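PDB 1DC1: type II restriction enzyme BsoBI from Geobacillus stearothermophilus, which cuts double-stranded DNA at the degenerate sequence 5'-CYCGRG-3', cleaving after the first cytosine, and works as a homodimer. Local coordinates for residues A248-H253 with G281-H286; E252-A257 with E290-Q295. All coordinates share one frame; numbering follows the deposited sequence.

Interaction 1. Residues A248-H253 with G281-H286; sequences AGADEH and GAAIEH. With nucleotides of chain A; nucleotides of chain B.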
# COMPACT_ATOMS: atom_id res chain seq x y z
N ALA D 248 -0.35 10.78 3.35
CA ALA D 248 -1.01 10.31 2.12
C ALA D 248 -1.55 8.88 2.27
O ALA D 248 -2.37 8.45 1.46
CB ALA D 248 -0.04 10.39 0.92
N GLY D 249 -1.07 8.18 3.31
CA GLY D 249 -1.49 6.82 3.62
C GLY D 249 -2.45 6.77 4.81
O GLY D 249 -3.03 5.71 5.13
N ALA D 250 -2.64 7.91 5.47
CA ALA D 250 -3.50 8.00 6.65
C ALA D 250 -4.92 7.50 6.40
O ALA D 250 -5.34 6.53 7.01
CB ALA D 250 -3.52 9.45 7.19
N ASP D 251 -5.66 8.13 5.48
CA ASP D 251 -7.03 7.74 5.20
C ASP D 251 -7.09 6.34 4.53
O ASP D 251 -8.02 5.54 4.80
CB ASP D 251 -7.70 8.76 4.29
CG ASP D 251 -9.20 8.61 4.30
OD1 ASP D 251 -9.81 9.07 5.31
OD2 ASP D 251 -9.73 7.99 3.34
N GLU D 252 -6.08 6.04 3.69
CA GLU D 252 -5.97 4.75 3.02
C GLU D 252 -5.98 3.58 4.05
O GLU D 252 -6.85 2.69 4.00
CB GLU D 252 -4.67 4.69 2.19
CG GLU D 252 -4.47 3.31 1.47
CD GLU D 252 -5.39 3.15 0.25
OE1 GLU D 252 -6.13 4.11 -0.05
OE2 GLU D 252 -5.37 2.07 -0.42
N HIS D 253 -5.04 3.60 5.00
CA HIS D 253 -4.97 2.50 5.97
C HIS D 253 -6.05 2.58 7.07
O HIS D 253 -6.32 1.59 7.73
CB HIS D 253 -3.55 2.39 6.52
CG HIS D 253 -2.52 2.28 5.44
ND1 HIS D 253 -2.56 1.31 4.46
CD2 HIS D 253 -1.36 2.94 5.27
CE1 HIS D 253 -1.46 1.36 3.75
NE2 HIS D 253 -0.71 2.34 4.22
N GLY D 281 -3.16 5.34 15.69
CA GLY D 281 -2.47 5.64 14.45
C GLY D 281 -1.48 6.79 14.57
O GLY D 281 -1.75 7.73 15.29
N ALA D 282 -0.34 6.71 13.89
CA ALA D 282 0.64 7.81 13.92
C ALA D 282 0.27 8.92 12.88
O ALA D 282 0.59 10.10 13.09
CB ALA D 282 2.09 7.26 13.68
N ALA D 283 -0.38 8.55 11.78
CA ALA D 283 -0.81 9.49 10.74
C ALA D 283 -2.33 9.60 10.76
O ALA D 283 -3.04 8.71 10.28
CB ALA D 283 -0.35 9.01 9.38
N ILE D 284 -2.84 10.65 11.37
CA ILE D 284 -4.27 10.85 11.48
C ILE D 284 -4.61 12.22 10.91
O ILE D 284 -4.17 13.25 11.40
CB ILE D 284 -4.76 10.70 12.99
CG1 ILE D 284 -4.51 9.26 13.47
CG2 ILE D 284 -6.30 10.98 13.11
CD1 ILE D 284 -4.99 8.91 14.91
N GLU D 285 -5.39 12.19 9.84
CA GLU D 285 -5.84 13.38 9.11
C GLU D 285 -7.25 13.87 9.57
O GLU D 285 -7.96 13.16 10.27
CB GLU D 285 -5.78 13.02 7.60
CG GLU D 285 -4.31 12.82 7.15
CD GLU D 285 -3.54 14.13 7.25
OE1 GLU D 285 -3.79 14.98 6.40
OE2 GLU D 285 -2.75 14.34 8.19
N HIS D 286 -7.65 15.08 9.19
CA HIS D 286 -8.92 15.60 9.66
C HIS D 286 -10.19 14.77 9.40
O HIS D 286 -10.97 14.49 10.32
CB HIS D 286 -9.15 16.99 9.13
CG HIS D 286 -10.43 17.54 9.63
ND1 HIS D 286 -10.65 17.75 10.97
CD2 HIS D 286 -11.62 17.69 9.02
CE1 HIS D 286 -11.93 18.02 11.17
NE2 HIS D 286 -12.54 17.99 10.00
P DC A 7 1.94 -0.34 9.64
OP1 DC A 7 2.42 0.42 10.80
OP2 DC A 7 0.48 -0.48 9.40
O5' DC A 7 2.55 0.29 8.32
C5' DC A 7 3.97 0.53 8.18
C4' DC A 7 4.26 1.15 6.83
O4' DC A 7 3.90 0.25 5.74
C3' DC A 7 3.57 2.49 6.56
O3' DC A 7 4.47 3.35 5.90
C2' DC A 7 2.51 2.14 5.54
C1' DC A 7 3.13 0.97 4.78
N1 DC A 7 2.10 0.09 4.20
C2 DC A 7 2.16 -0.22 2.82
O2 DC A 7 3.19 0.07 2.17
N3 DC A 7 1.11 -0.86 2.23
C4 DC A 7 0.07 -1.26 2.98
N4 DC A 7 -0.96 -1.86 2.37
C5 DC A 7 0.03 -1.05 4.41
C6 DC A 7 1.06 -0.38 4.97
P DG A 8 4.44 4.94 6.13
OP1 DG A 8 5.34 5.26 7.23
OP2 DG A 8 3.08 5.48 6.12
O5' DG A 8 5.22 5.45 4.83
C5' DG A 8 6.51 4.86 4.43
C4' DG A 8 6.61 4.82 2.93
O4' DG A 8 5.58 3.93 2.43
C3' DG A 8 6.36 6.19 2.26
O3' DG A 8 7.08 6.26 1.01
C2' DG A 8 4.89 6.11 1.89
C1' DG A 8 4.73 4.62 1.53
N9 DG A 8 3.37 4.09 1.65
C8 DG A 8 2.48 4.34 2.68
N7 DG A 8 1.31 3.79 2.50
C5 DG A 8 1.43 3.12 1.28
C6 DG A 8 0.45 2.35 0.53
O6 DG A 8 -0.72 2.13 0.81
N1 DG A 8 0.98 1.86 -0.66
C2 DG A 8 2.27 2.07 -1.10
N2 DG A 8 2.62 1.50 -2.26
N3 DG A 8 3.18 2.79 -0.43
C4 DG A 8 2.70 3.28 0.75
P DC B 5 -10.37 8.85 -1.33
OP1 DC B 5 -11.18 10.10 -1.45
OP2 DC B 5 -10.99 7.66 -0.68
O5' DC B 5 -9.96 8.45 -2.81
C5' DC B 5 -9.13 7.31 -3.04
C4' DC B 5 -8.32 7.52 -4.30
O4' DC B 5 -7.33 8.53 -4.07
C3' DC B 5 -7.51 6.30 -4.72
O3' DC B 5 -8.31 5.45 -5.53
C2' DC B 5 -6.37 6.91 -5.50
C1' DC B 5 -6.12 8.18 -4.73
N1 DC B 5 -5.03 8.08 -3.73
C2 DC B 5 -3.71 8.12 -4.20
O2 DC B 5 -3.52 8.16 -5.44
N3 DC B 5 -2.68 8.10 -3.30
C4 DC B 5 -2.93 7.98 -2.00
N4 DC B 5 -1.88 7.93 -1.17
C5 DC B 5 -4.27 7.91 -1.48
C6 DC B 5 -5.28 7.96 -2.38
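The beginning of helix 247-270, which faces the DNA, packs against the loop joining strand 276-281 to helix 286-298, and A250 is the residue that meets it. Its methyl group points into the bend of this loop, with CB 3.2 Å from the carbonyl O of A283. The two methyls also touch, A250 CB lying 3.9 Å from A283 CB. From another side comes E285, offering a methylene and not its charge: A250 CB is 3.5 Å from E285 CG. With CG opposite the carbonyl carbon (chi1 -67°) and the chain bent again at chi2, the carboxylate turns away from A250 to hydrogen-bond Y24 through OE2. Alanine suits both small sites, since helix and loop backbone come close, with A250 CA 5.1 Å from A283 CA. T19 holds the bend, its OG1 bonding to both A282 O and I284 N, and E285 sits at the N-cap of helix 286-298. Strand 235-242, helix 247-270 and the parallel strand 276-281 form a beta-alpha-beta crossover in the PDDEXK-type core, and the loop leaves the C-terminal end of its second strand, at the sheet edge where helix 247-270 begins. The side of the helix turned from the loop reads bases in the major groove. H253 NE2 donates to N7 of DG8 of chain A at 3.0 Å, and the guanine atom lies near the imidazole plane, at the ring edge. One turn earlier, G249 has no side chain to hold that base off, and its CA comes 4.3 Å from the same N7. The opposite strand is read by backbone: N4 of DC5 of chain B donates to the carbonyl O of A248 at 2.7 Å. D251, on the same turn, pairs with K255 and with R263 of the second subunit.

Interaction 2. Residues E252-A257 with E290-Q295; sequences EHWKTA and EEIWDQ. With nucleotides of chain A; nucleotides of chain B.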
# COMPACT_ATOMS: atom_id res chain seq x y z
N GLU D 252 -6.08 6.04 3.69
CA GLU D 252 -5.97 4.75 3.02
C GLU D 252 -5.98 3.58 4.05
O GLU D 252 -6.85 2.69 4.00
CB GLU D 252 -4.67 4.69 2.19
CG GLU D 252 -4.47 3.31 1.47
CD GLU D 252 -5.39 3.15 0.25
OE1 GLU D 252 -6.13 4.11 -0.05
OE2 GLU D 252 -5.37 2.07 -0.42
N HIS D 253 -5.04 3.60 5.00
CA HIS D 253 -4.97 2.50 5.97
C HIS D 253 -6.05 2.58 7.07
O HIS D 253 -6.32 1.59 7.73
CB HIS D 253 -3.55 2.39 6.52
CG HIS D 253 -2.52 2.28 5.44
ND1 HIS D 253 -2.56 1.31 4.46
CD2 HIS D 253 -1.36 2.94 5.27
CE1 HIS D 253 -1.46 1.36 3.75
NE2 HIS D 253 -0.71 2.34 4.22
N TRP D 254 -6.68 3.75 7.23
CA TRP D 254 -7.78 3.88 8.17
C TRP D 254 -9.01 3.18 7.50
O TRP D 254 -9.73 2.44 8.17
CB TRP D 254 -8.09 5.35 8.45
CG TRP D 254 -9.51 5.57 8.92
CD1 TRP D 254 -10.47 6.28 8.28
CD2 TRP D 254 -10.13 5.05 10.13
NE1 TRP D 254 -11.65 6.26 9.01
CE2 TRP D 254 -11.47 5.51 10.14
CE3 TRP D 254 -9.68 4.24 11.20
CZ2 TRP D 254 -12.38 5.18 11.19
CZ3 TRP D 254 -10.59 3.92 12.26
CH2 TRP D 254 -11.92 4.40 12.23
N LYS D 255 -9.26 3.39 6.18
CA LYS D 255 -10.38 2.74 5.48
C LYS D 255 -10.21 1.22 5.64
O LYS D 255 -11.16 0.49 5.89
CB LYS D 255 -10.36 3.09 3.99
CG LYS D 255 -11.00 4.42 3.66
CD LYS D 255 -11.06 4.64 2.14
CE LYS D 255 -9.70 4.83 1.49
NZ LYS D 255 -9.39 6.27 1.35
N THR D 256 -8.98 0.72 5.48
CA THR D 256 -8.67 -0.71 5.64
C THR D 256 -9.01 -1.21 7.07
O THR D 256 -9.73 -2.20 7.26
CB THR D 256 -7.17 -0.99 5.33
OG1 THR D 256 -6.82 -0.35 4.09
CG2 THR D 256 -6.91 -2.44 5.23
N ALA D 257 -8.50 -0.49 8.07
CA ALA D 257 -8.70 -0.82 9.49
C ALA D 257 -10.16 -0.76 9.89
O ALA D 257 -10.61 -1.58 10.68
CB ALA D 257 -7.89 0.11 10.39
N GLU D 290 -12.56 12.86 12.22
CA GLU D 290 -13.98 13.08 12.43
C GLU D 290 -14.70 11.75 12.56
O GLU D 290 -15.57 11.56 13.42
CB GLU D 290 -14.56 13.86 11.28
CG GLU D 290 -14.09 15.29 11.23
CD GLU D 290 -15.08 16.26 11.90
OE1 GLU D 290 -15.87 15.82 12.79
OE2 GLU D 290 -15.07 17.45 11.54
N GLU D 291 -14.35 10.81 11.70
CA GLU D 291 -15.01 9.51 11.75
C GLU D 291 -14.66 8.74 13.04
O GLU D 291 -15.52 8.04 13.61
CB GLU D 291 -14.61 8.69 10.53
CG GLU D 291 -15.30 9.17 9.29
CD GLU D 291 -14.85 8.41 8.09
OE1 GLU D 291 -13.77 7.79 8.20
OE2 GLU D 291 -15.55 8.44 7.05
N ILE D 292 -13.40 8.82 13.48
CA ILE D 292 -12.98 8.13 14.71
C ILE D 292 -13.75 8.74 15.89
O ILE D 292 -14.27 8.01 16.71
CB ILE D 292 -11.46 8.27 14.98
CG1 ILE D 292 -10.69 7.48 13.91
CG2 ILE D 292 -11.10 7.77 16.43
CD1 ILE D 292 -9.25 7.88 13.77
N TRP D 293 -13.81 10.07 15.94
CA TRP D 293 -14.53 10.77 16.98
C TRP D 293 -16.01 10.35 16.99
O TRP D 293 -16.58 10.05 18.05
CB TRP D 293 -14.39 12.24 16.76
CG TRP D 293 -15.08 13.04 17.74
CD1 TRP D 293 -16.34 13.53 17.66
CD2 TRP D 293 -14.56 13.49 18.98
NE1 TRP D 293 -16.64 14.27 18.76
CE2 TRP D 293 -15.56 14.26 19.60
CE3 TRP D 293 -13.33 13.31 19.63
CZ2 TRP D 293 -15.38 14.86 20.85
CZ3 TRP D 293 -13.14 13.90 20.87
CH2 TRP D 293 -14.16 14.67 21.47
N ASP D 294 -16.64 10.32 15.83
CA ASP D 294 -18.03 9.89 15.76
C ASP D 294 -18.21 8.48 16.32
O ASP D 294 -19.19 8.19 17.02
CB ASP D 294 -18.52 9.92 14.32
CG ASP D 294 -18.75 11.32 13.84
OD1 ASP D 294 -18.67 12.23 14.71
OD2 ASP D 294 -18.99 11.52 12.62
N GLN D 295 -17.28 7.59 15.99
CA GLN D 295 -17.33 6.19 16.46
C GLN D 295 -17.09 6.09 17.96
O GLN D 295 -17.66 5.22 18.62
CB GLN D 295 -16.30 5.33 15.69
CG GLN D 295 -16.70 5.11 14.25
CD GLN D 295 -15.89 4.04 13.57
OE1 GLN D 295 -15.35 3.18 14.24
NE2 GLN D 295 -15.79 4.08 12.25
P DC A 7 1.94 -0.34 9.64
OP1 DC A 7 2.42 0.42 10.80
OP2 DC A 7 0.48 -0.48 9.40
O5' DC A 7 2.55 0.29 8.32
C5' DC A 7 3.97 0.53 8.18
C4' DC A 7 4.26 1.15 6.83
O4' DC A 7 3.90 0.25 5.74
C3' DC A 7 3.57 2.49 6.56
O3' DC A 7 4.47 3.35 5.90
C2' DC A 7 2.51 2.14 5.54
C1' DC A 7 3.13 0.97 4.78
N1 DC A 7 2.10 0.09 4.20
C2 DC A 7 2.16 -0.22 2.82
O2 DC A 7 3.19 0.07 2.17
N3 DC A 7 1.11 -0.86 2.23
C4 DC A 7 0.07 -1.26 2.98
N4 DC A 7 -0.96 -1.86 2.37
C5 DC A 7 0.03 -1.05 4.41
C6 DC A 7 1.06 -0.38 4.97
P DG A 8 4.44 4.94 6.13
OP1 DG A 8 5.34 5.26 7.23
OP2 DG A 8 3.08 5.48 6.12
O5' DG A 8 5.22 5.45 4.83
C5' DG A 8 6.51 4.86 4.43
C4' DG A 8 6.61 4.82 2.93
O4' DG A 8 5.58 3.93 2.43
C3' DG A 8 6.36 6.19 2.26
O3' DG A 8 7.08 6.26 1.01
C2' DG A 8 4.89 6.11 1.89
C1' DG A 8 4.73 4.62 1.53
N9 DG A 8 3.37 4.09 1.65
C8 DG A 8 2.48 4.34 2.68
N7 DG A 8 1.31 3.79 2.50
C5 DG A 8 1.43 3.12 1.28
C6 DG A 8 0.45 2.35 0.53
O6 DG A 8 -0.72 2.13 0.81
N1 DG A 8 0.98 1.86 -0.66
C2 DG A 8 2.27 2.07 -1.10
N2 DG A 8 2.62 1.50 -2.26
N3 DG A 8 3.18 2.79 -0.43
C4 DG A 8 2.70 3.28 0.75
P DC B 7 -5.24 0.03 -8.44
OP1 DC B 7 -5.63 -0.70 -9.64
OP2 DC B 7 -6.08 -0.05 -7.25
O5' DC B 7 -3.83 -0.51 -7.97
C5' DC B 7 -2.69 -0.56 -8.88
C4' DC B 7 -1.47 -1.10 -8.16
O4' DC B 7 -1.08 -0.22 -7.05
C3' DC B 7 -1.67 -2.50 -7.55
O3' DC B 7 -0.50 -3.24 -7.75
C2' DC B 7 -1.78 -2.24 -6.06
C1' DC B 7 -0.94 -0.98 -5.85
N1 DC B 7 -1.38 -0.17 -4.68
C2 DC B 7 -0.43 0.16 -3.67
O2 DC B 7 0.77 -0.06 -3.87
N3 DC B 7 -0.87 0.73 -2.52
C4 DC B 7 -2.17 1.02 -2.37
N4 DC B 7 -2.57 1.47 -1.19
C5 DC B 7 -3.12 0.80 -3.41
C6 DC B 7 -2.69 0.21 -4.54
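W254 swings its indole out with CG anti to the backbone N (chi1 156°), while E291 reaches to meet it on a side chain stretched straight past CG (chi2 177°). The pair closes a wide gap, for the short axes of 252-257 and 290-295 stay 12.4 Å apart, inclined by 29°; a large flat side chain is what can span it. W254 NE1 donates to E291 OE1 at 2.7 Å. The bond is nearly straight, with the oxygen in the indole plane and met almost head-on. I292 covers one face: its CG1 sits 3.9 Å from the centroid of the W254 six-membered ring, a CH-pi contact. At the rim, Q295 NE2 approaches W254 CZ2 to 3.7 Å, its NE2 hydrogen-bonded to N258 OD1, and F279 adds an edge-to-face ring. On the DNA side of the helix, E252 OE2 accepts a bond from N4 of DC7 of chain B at 3.0 Å. E291 OE2, meanwhile, forms a salt bridge with R263 of the second subunit. A buried indole N-H thus has a strong acceptor, and the two donors around the carboxylate would probably favour its ionised form.

Both contacts use helix 247-270, and their centres are about 9 Å apart. Interaction 1 packs A250 of the first turns against the loop before helix 286-298; interaction 2 joins the next turn to helix 286-298 itself, so loop and helix follow in sequence on the side away from the DNA. E252 and H253, common to both segments, hydrogen-bond to bases on opposite DNA strands. The predicted catalytic magnesium site is near: the side chain of W254 is about 6 Å from that of K242 and about 7 Å from that of E240, and the side chain of A283 is about 7 Å from that of K242. R263 of the second subunit pairs with D251 and E291, linking both contacts to the dimer interface.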